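Local structure of aryl acylamidase (bacterium CSBL00001, 4YJ6) at residues A[383-386]-A[387-391]; A[201-204]-A[205-208]; A[369-372]-A[373-377]. The protein probably hydrolyses the amide bond of aryl acylamides, releasing an aromatic amine, as a member of the amidase signature family. All blocks are in the same frame, centred on the assembly; numbering follows the deposited sequence.

Contact 1. Residues A[383-386]-A[387-391]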
loop_
_atom_site.group_PDB
_atom_site.type_symbol
_atom_site.label_atom_id
_atom_site.label_comp_id
_atom_site.label_asym_id
_atom_site.label_seq_id
_atom_site.Cartn_x
_atom_site.Cartn_y
_atom_site.Cartn_z
ATOM N N ASP A 383 -22.803 -1.202 -3.919
ATOM C CA ASP A 383 -24.074 -0.846 -3.292
ATOM C C ASP A 383 -24.179 -1.494 -1.900
ATOM O O ASP A 383 -24.818 -0.937 -1.006
ATOM C CB ASP A 383 -25.257 -1.268 -4.179
ATOM C CG ASP A 383 -25.619 -0.211 -5.208
ATOM O OD1 ASP A 383 -25.238 0.958 -5.017
ATOM O OD2 ASP A 383 -26.268 -0.564 -6.198
ATOM N N CYS A 384 -23.509 -2.631 -1.692
ATOM C CA CYS A 384 -23.521 -3.249 -0.354
ATOM C C CYS A 384 -22.740 -2.367 0.603
ATOM O O CYS A 384 -23.141 -2.151 1.730
ATOM C CB CYS A 384 -22.915 -4.647 -0.368
ATOM S SG CYS A 384 -23.980 -5.899 -1.195
HETATM N N MSE A 385 -21.623 -1.818 0.137
HETATM C CA MSE A 385 -20.889 -0.863 0.973
HETATM C C MSE A 385 -21.741 0.362 1.263
HETATM O O MSE A 385 -21.804 0.845 2.407
HETATM C CB MSE A 385 -19.642 -0.381 0.250
HETATM C CG MSE A 385 -18.585 -1.371 0.260
HETATM SE SE MSE A 385 -17.836 -1.469 2.087
HETATM C CE MSE A 385 -16.548 -2.866 1.605
ATOM N N ASN A 386 -22.393 0.876 0.229
ATOM C CA ASN A 386 -23.206 2.071 0.391
ATOM C C ASN A 386 -24.340 1.830 1.408
ATOM O O ASN A 386 -24.725 2.738 2.130
ATOM C CB ASN A 386 -23.828 2.497 -0.944
ATOM C CG ASN A 386 -22.818 3.186 -1.872
ATOM O OD1 ASN A 386 -22.907 3.085 -3.112
ATOM N ND2 ASN A 386 -21.862 3.833 -1.290
ATOM N N GLY A 387 -24.880 0.624 1.426
ATOM C CA GLY A 387 -25.953 0.302 2.376
ATOM C C GLY A 387 -25.466 0.445 3.810
ATOM O O GLY A 387 -26.212 0.848 4.696
ATOM N N VAL A 388 -24.205 0.094 4.061
ATOM C CA VAL A 388 -23.632 0.317 5.381
ATOM C C VAL A 388 -23.547 1.813 5.676
ATOM O O VAL A 388 -23.940 2.271 6.748
ATOM C CB VAL A 388 -22.231 -0.337 5.475
ATOM C CG1 VAL A 388 -21.468 0.117 6.742
ATOM C CG2 VAL A 388 -22.378 -1.875 5.452
ATOM N N PHE A 389 -23.016 2.601 4.726
ATOM C CA PHE A 389 -22.813 4.013 5.029
ATOM C C PHE A 389 -24.086 4.861 5.007
ATOM O O PHE A 389 -24.065 6.026 5.420
ATOM C CB PHE A 389 -21.666 4.559 4.123
ATOM C CG PHE A 389 -20.338 3.956 4.511
ATOM C CD1 PHE A 389 -19.746 4.322 5.715
ATOM C CD2 PHE A 389 -19.755 2.952 3.754
ATOM C CE1 PHE A 389 -18.559 3.723 6.141
ATOM C CE2 PHE A 389 -18.574 2.332 4.178
ATOM C CZ PHE A 389 -17.986 2.719 5.397
ATOM N N ASP A 390 -25.206 4.262 4.601
ATOM C CA ASP A 390 -26.506 4.912 4.786
ATOM C C ASP A 390 -26.832 5.073 6.275
ATOM O O ASP A 390 -27.525 6.017 6.680
ATOM C CB ASP A 390 -27.600 4.075 4.154
ATOM C CG ASP A 390 -27.712 4.250 2.653
ATOM O OD1 ASP A 390 -27.173 5.228 2.071
ATOM O OD2 ASP A 390 -28.396 3.395 2.039
ATOM N N ARG A 391 -26.303 4.151 7.082
ATOM C CA ARG A 391 -26.636 4.074 8.497
ATOM C C ARG A 391 -25.470 4.232 9.470
ATOM O O ARG A 391 -25.726 4.531 10.640
ATOM C CB ARG A 391 -27.308 2.737 8.770
ATOM C CG ARG A 391 -28.583 2.521 7.947
ATOM C CD ARG A 391 -29.327 1.293 8.451
ATOM N NE ARG A 391 -30.618 1.091 7.794
ATOM C CZ ARG A 391 -30.928 0.052 7.011
ATOM N NH1 ARG A 391 -30.034 -0.901 6.746
ATOM N NH2 ARG A 391 -32.147 -0.034 6.479
#
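The first torsions of Met385, a selenomethionine, and Phe389 are alike: each places CG beside its own backbone N and anti to the carbonyl carbon (chi1 -76° and -68°), and a second bend in Met385 (chi2 -72°) brings SE beside the Phe389 ring. In the alpha helix 368-389 residues four apart share a face, and here SE of Met385 comes to 4.4 Å from CE2 of Phe389, a loose apolar approach. The ring also leans on the backbone, its CD2 lying 3.2 Å from Met385 O, which meets the ring obliquely. That oxygen accepts the N-H of Phe389 (N to O 3.2 Å), with the donor in the carbonyl plane, and takes a weak second bond from Val388 N. The hydrogen bond from Gly387 N to Asp383 O (2.9 Å) belongs to the same i to i+4 pattern. Outside the turn, Met385 and Phe389 both rest on Leu395, Ile461 and His441, the His441 ring meeting that of Phe389. Replacing Phe389 with an alanine would probably leave His441 without its aromatic partner and open a gap beside SE of Met385. One residue on, Asp390 N donates to Asn386 O over 2.9 Å, and CG of the Asp390 carboxylate lies 3.4 Å from that same oxygen.

Contact 2. Residues A[201-204]-A[205-208]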
loop_
_atom_site.group_PDB
_atom_site.type_symbol
_atom_site.label_atom_id
_atom_site.label_comp_id
_atom_site.label_asym_id
_atom_site.label_seq_id
_atom_site.Cartn_x
_atom_site.Cartn_y
_atom_site.Cartn_z
ATOM N N GLN A 201 -5.165 4.109 2.345
ATOM C CA GLN A 201 -5.681 4.019 0.966
ATOM C C GLN A 201 -6.750 5.112 0.788
ATOM O O GLN A 201 -7.860 5.006 1.332
ATOM C CB GLN A 201 -6.256 2.605 0.691
ATOM C CG GLN A 201 -7.019 2.487 -0.673
ATOM C CD GLN A 201 -8.505 2.375 -0.435
ATOM O OE1 GLN A 201 -8.948 1.463 0.277
ATOM N NE2 GLN A 201 -9.286 3.299 -0.987
ATOM N N PRO A 202 -6.423 6.161 0.037
ATOM C CA PRO A 202 -7.339 7.311 -0.033
ATOM C C PRO A 202 -8.588 7.042 -0.858
ATOM O O PRO A 202 -8.635 6.085 -1.650
ATOM C CB PRO A 202 -6.494 8.417 -0.759
ATOM C CG PRO A 202 -5.141 7.852 -0.952
ATOM C CD PRO A 202 -5.217 6.344 -0.791
ATOM N N SER A 203 -9.587 7.919 -0.713
ATOM C CA SER A 203 -10.775 7.866 -1.558
ATOM C C SER A 203 -10.377 7.917 -3.017
ATOM O O SER A 203 -9.432 8.628 -3.357
ATOM C CB SER A 203 -11.644 9.116 -1.282
ATOM O OG SER A 203 -12.132 9.088 0.052
ATOM N N ILE A 204 -11.156 7.290 -3.907
ATOM C CA ILE A 204 -10.853 7.468 -5.325
ATOM C C ILE A 204 -10.924 8.982 -5.673
ATOM O O ILE A 204 -11.833 9.715 -5.261
ATOM C CB ILE A 204 -11.764 6.560 -6.237
ATOM C CG1 ILE A 204 -11.365 6.718 -7.723
ATOM C CG2 ILE A 204 -13.272 6.933 -6.063
ATOM C CD1 ILE A 204 -9.892 6.189 -8.072
ATOM N N GLY A 205 -9.940 9.435 -6.460
ATOM C CA GLY A 205 -9.856 10.847 -6.848
ATOM C C GLY A 205 -9.146 11.752 -5.869
ATOM O O GLY A 205 -8.906 12.914 -6.196
ATOM N N ARG A 206 -8.847 11.270 -4.669
ATOM C CA ARG A 206 -8.195 12.091 -3.647
ATOM C C ARG A 206 -6.726 12.349 -3.992
ATOM O O ARG A 206 -6.258 13.476 -3.907
ATOM C CB ARG A 206 -8.308 11.380 -2.273
ATOM C CG ARG A 206 -7.714 12.183 -1.103
ATOM C CD ARG A 206 -8.518 13.470 -0.852
ATOM N NE ARG A 206 -9.836 13.125 -0.340
ATOM C CZ ARG A 206 -10.944 13.851 -0.522
ATOM N NH1 ARG A 206 -10.945 14.967 -1.234
ATOM N NH2 ARG A 206 -12.087 13.444 0.045
ATOM N N VAL A 207 -6.005 11.302 -4.366
ATOM C CA VAL A 207 -4.604 11.428 -4.851
ATOM C C VAL A 207 -4.595 11.087 -6.343
ATOM O O VAL A 207 -5.177 10.080 -6.768
ATOM C CB VAL A 207 -3.704 10.408 -4.090
ATOM C CG1 VAL A 207 -2.232 10.407 -4.613
ATOM C CG2 VAL A 207 -3.738 10.696 -2.603
ATOM N N PRO A 208 -3.969 11.921 -7.169
ATOM C CA PRO A 208 -4.002 11.638 -8.611
ATOM C C PRO A 208 -3.420 10.267 -8.931
ATOM O O PRO A 208 -2.460 9.840 -8.273
ATOM C CB PRO A 208 -3.077 12.731 -9.226
ATOM C CG PRO A 208 -2.984 13.825 -8.190
ATOM C CD PRO A 208 -3.231 13.164 -6.821
HETATM O O HOH W 1 -6.841 8.489 -4.433
#
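Ser203 and Arg206 close a type II beta turn, with Ile204 and Gly205 at its corners. Its hydrogen bond runs from Arg206 N to Ser203 O, 3.0 Å long and fairly straight (160°), although the donor stands above the carbonyl plane rather than in it. Gly205 has a positive phi (86°), and a side chain there would collide with Ile204 O. A water donates to Ser203 O at 2.8 Å and accepts from Val207 N at 2.9 Å, tying the carbonyl that closes the turn to the amide one residue past Arg206. The charged and hydroxyl ends converge on one outside carboxylate oxygen, Asp467 OD1, which pairs with Arg206 NE in a salt bridge and with Ser203 OG in a hydrogen bond; with chi1 near 180° (-177°) and bends at chi2 and chi3, the arginine chain brings NE to that oxygen. Apolar contacts also span the two arms: Pro202 CG touches Val207 CG2 at 3.6 Å, and Pro202 CB meets Arg206 CB at 3.8 Å. The turn follows strand 198-201; Met238 of helix 231-241 packs on Pro202, Arg206 and Val207, while Ile204 rests on Tyr223 of strand 223-228.

Contact 3. Residues A[369-372]-A[373-377]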
loop_
_atom_site.group_PDB
_atom_site.type_symbol
_atom_site.label_atom_id
_atom_site.label_comp_id
_atom_site.label_asym_id
_atom_site.label_seq_id
_atom_site.Cartn_x
_atom_site.Cartn_y
_atom_site.Cartn_z
ATOM N N GLN A 369 -19.932 -9.901 -22.639
ATOM C CA GLN A 369 -20.842 -10.446 -21.619
ATOM C C GLN A 369 -20.095 -10.648 -20.300
ATOM O O GLN A 369 -20.617 -10.327 -19.243
ATOM C CB GLN A 369 -21.466 -11.758 -22.088
ATOM C CG GLN A 369 -22.472 -11.571 -23.241
ATOM C CD GLN A 369 -21.812 -11.382 -24.614
ATOM O OE1 GLN A 369 -20.647 -11.738 -24.827
ATOM N NE2 GLN A 369 -22.565 -10.807 -25.550
ATOM N N GLN A 370 -18.867 -11.168 -20.366
ATOM C CA GLN A 370 -18.096 -11.409 -19.156
ATOM C C GLN A 370 -17.681 -10.099 -18.496
ATOM O O GLN A 370 -17.718 -9.969 -17.264
ATOM C CB GLN A 370 -16.833 -12.233 -19.450
ATOM C CG GLN A 370 -16.003 -12.521 -18.202
ATOM C CD GLN A 370 -16.724 -13.457 -17.253
ATOM O OE1 GLN A 370 -16.764 -14.669 -17.482
ATOM N NE2 GLN A 370 -17.318 -12.903 -16.196
ATOM N N ILE A 371 -17.237 -9.145 -19.312
ATOM C CA ILE A 371 -16.910 -7.817 -18.819
ATOM C C ILE A 371 -18.107 -7.215 -18.090
ATOM O O ILE A 371 -17.973 -6.708 -16.969
ATOM C CB ILE A 371 -16.475 -6.899 -19.993
ATOM C CG1 ILE A 371 -15.112 -7.348 -20.513
ATOM C CG2 ILE A 371 -16.421 -5.437 -19.530
ATOM C CD1 ILE A 371 -14.745 -6.655 -21.821
ATOM N N SER A 372 -19.289 -7.356 -18.685
ATOM C CA SER A 372 -20.508 -6.770 -18.121
ATOM C C SER A 372 -20.868 -7.458 -16.816
ATOM O O SER A 372 -21.319 -6.823 -15.878
ATOM C CB SER A 372 -21.686 -6.875 -19.114
ATOM O OG SER A 372 -21.384 -6.158 -20.304
ATOM N N ALA A 373 -20.692 -8.776 -16.766
ATOM C CA ALA A 373 -21.016 -9.513 -15.553
ATOM C C ALA A 373 -20.107 -9.059 -14.405
ATOM O O ALA A 373 -20.553 -8.946 -13.263
ATOM C CB ALA A 373 -20.874 -11.000 -15.794
ATOM N N ASP A 374 -18.835 -8.811 -14.707
ATOM C CA ASP A 374 -17.905 -8.356 -13.672
ATOM C C ASP A 374 -18.298 -6.953 -13.200
ATOM O O ASP A 374 -18.185 -6.647 -12.011
ATOM C CB ASP A 374 -16.461 -8.390 -14.185
ATOM C CG ASP A 374 -15.969 -9.827 -14.404
ATOM O OD1 ASP A 374 -16.658 -10.753 -13.947
ATOM O OD2 ASP A 374 -14.929 -10.038 -15.039
ATOM N N GLN A 375 -18.738 -6.109 -14.126
ATOM C CA GLN A 375 -19.199 -4.762 -13.783
ATOM C C GLN A 375 -20.443 -4.786 -12.907
ATOM O O GLN A 375 -20.591 -3.959 -12.001
ATOM C CB GLN A 375 -19.489 -3.971 -15.058
ATOM C CG GLN A 375 -18.196 -3.608 -15.822
ATOM C CD GLN A 375 -18.453 -3.084 -17.221
ATOM O OE1 GLN A 375 -19.569 -3.125 -17.718
ATOM N NE2 GLN A 375 -17.404 -2.615 -17.868
ATOM N N LEU A 376 -21.360 -5.720 -13.175
ATOM C CA LEU A 376 -22.534 -5.898 -12.320
ATOM C C LEU A 376 -22.133 -6.363 -10.912
ATOM O O LEU A 376 -22.645 -5.877 -9.926
ATOM C CB LEU A 376 -23.466 -6.934 -12.973
ATOM C CG LEU A 376 -24.626 -7.383 -12.058
ATOM C CD1 LEU A 376 -25.540 -6.195 -11.748
ATOM C CD2 LEU A 376 -25.417 -8.491 -12.748
ATOM N N LEU A 377 -21.192 -7.302 -10.833
ATOM C CA LEU A 377 -20.683 -7.763 -9.543
ATOM C C LEU A 377 -20.104 -6.574 -8.769
ATOM O O LEU A 377 -20.397 -6.381 -7.602
ATOM C CB LEU A 377 -19.637 -8.888 -9.743
ATOM C CG LEU A 377 -18.987 -9.478 -8.466
ATOM C CD1 LEU A 377 -18.514 -10.922 -8.691
ATOM C CD2 LEU A 377 -17.784 -8.629 -7.983
HETATM O O HOH W 2 -20.260 -3.783 -20.188
#
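Gln370 and Asp374 meet through their polar ends: NE2 of the amide gives a weak hydrogen bond to OD1 of the carboxylate, 3.2 Å long and well bent (127°). The two side chains cross at a slant, the amide and carboxylate planes 28° apart. Gln370 can make this reach because its chain, starting with CG opposite the backbone N, folds at chi2 (68°) and swings the amide along the helix. OD1 has a stronger partner, Arg324 of helix 315-339, whose NH2 forms a salt bridge with it and probably stabilises the negative charge of Asp374; OD2 too is hydrogen-bonded outside the two segments. All of this belongs to the early part of the alpha helix 368-389, whose main chain pairs in the regular i to i+4 way: Gln369 O takes Ala373 N at 2.9 Å, Gln370 O takes Asp374 N at 3.0 Å, Ile371 O takes Gln375 N and Ser372 O takes Leu376 N. A water serves a different side of the helix. It donates to Ser372 OG and to Gln375 OE1, 2.6 Å from each, and so spends both its protons on the pair. Ser372 OG is also hydrogen-bonded to Val368 O, one turn back. The other branch of the Gln375 amide lies against carbon, with NE2 3.4 Å from CG2 of Ile371, the two side chains running side by side and pointing the same way.

Overall arrangement
Followed from the N terminus, the chain meets the three contacts in series, none nested within or crossing another. Contact 2 comes first, closing a tight reversal just after strand 198-201 of the large mixed sheet. Contact 3 and then contact 1 lie on helix 368-389, their centres 21 Å apart; they close turns of that helix rather than loops. Gln370, Asp374 and Leu377 set one side of contact 3 against helix 315-339, whereas 383-391 reach helix 434-439 and strands 394-398 and 454-462. His441 links contacts 1 and 2, whose nearest atoms are about 9 Å apart: its ring meets Phe389, and its carbonyl accepts a bond from Gln201.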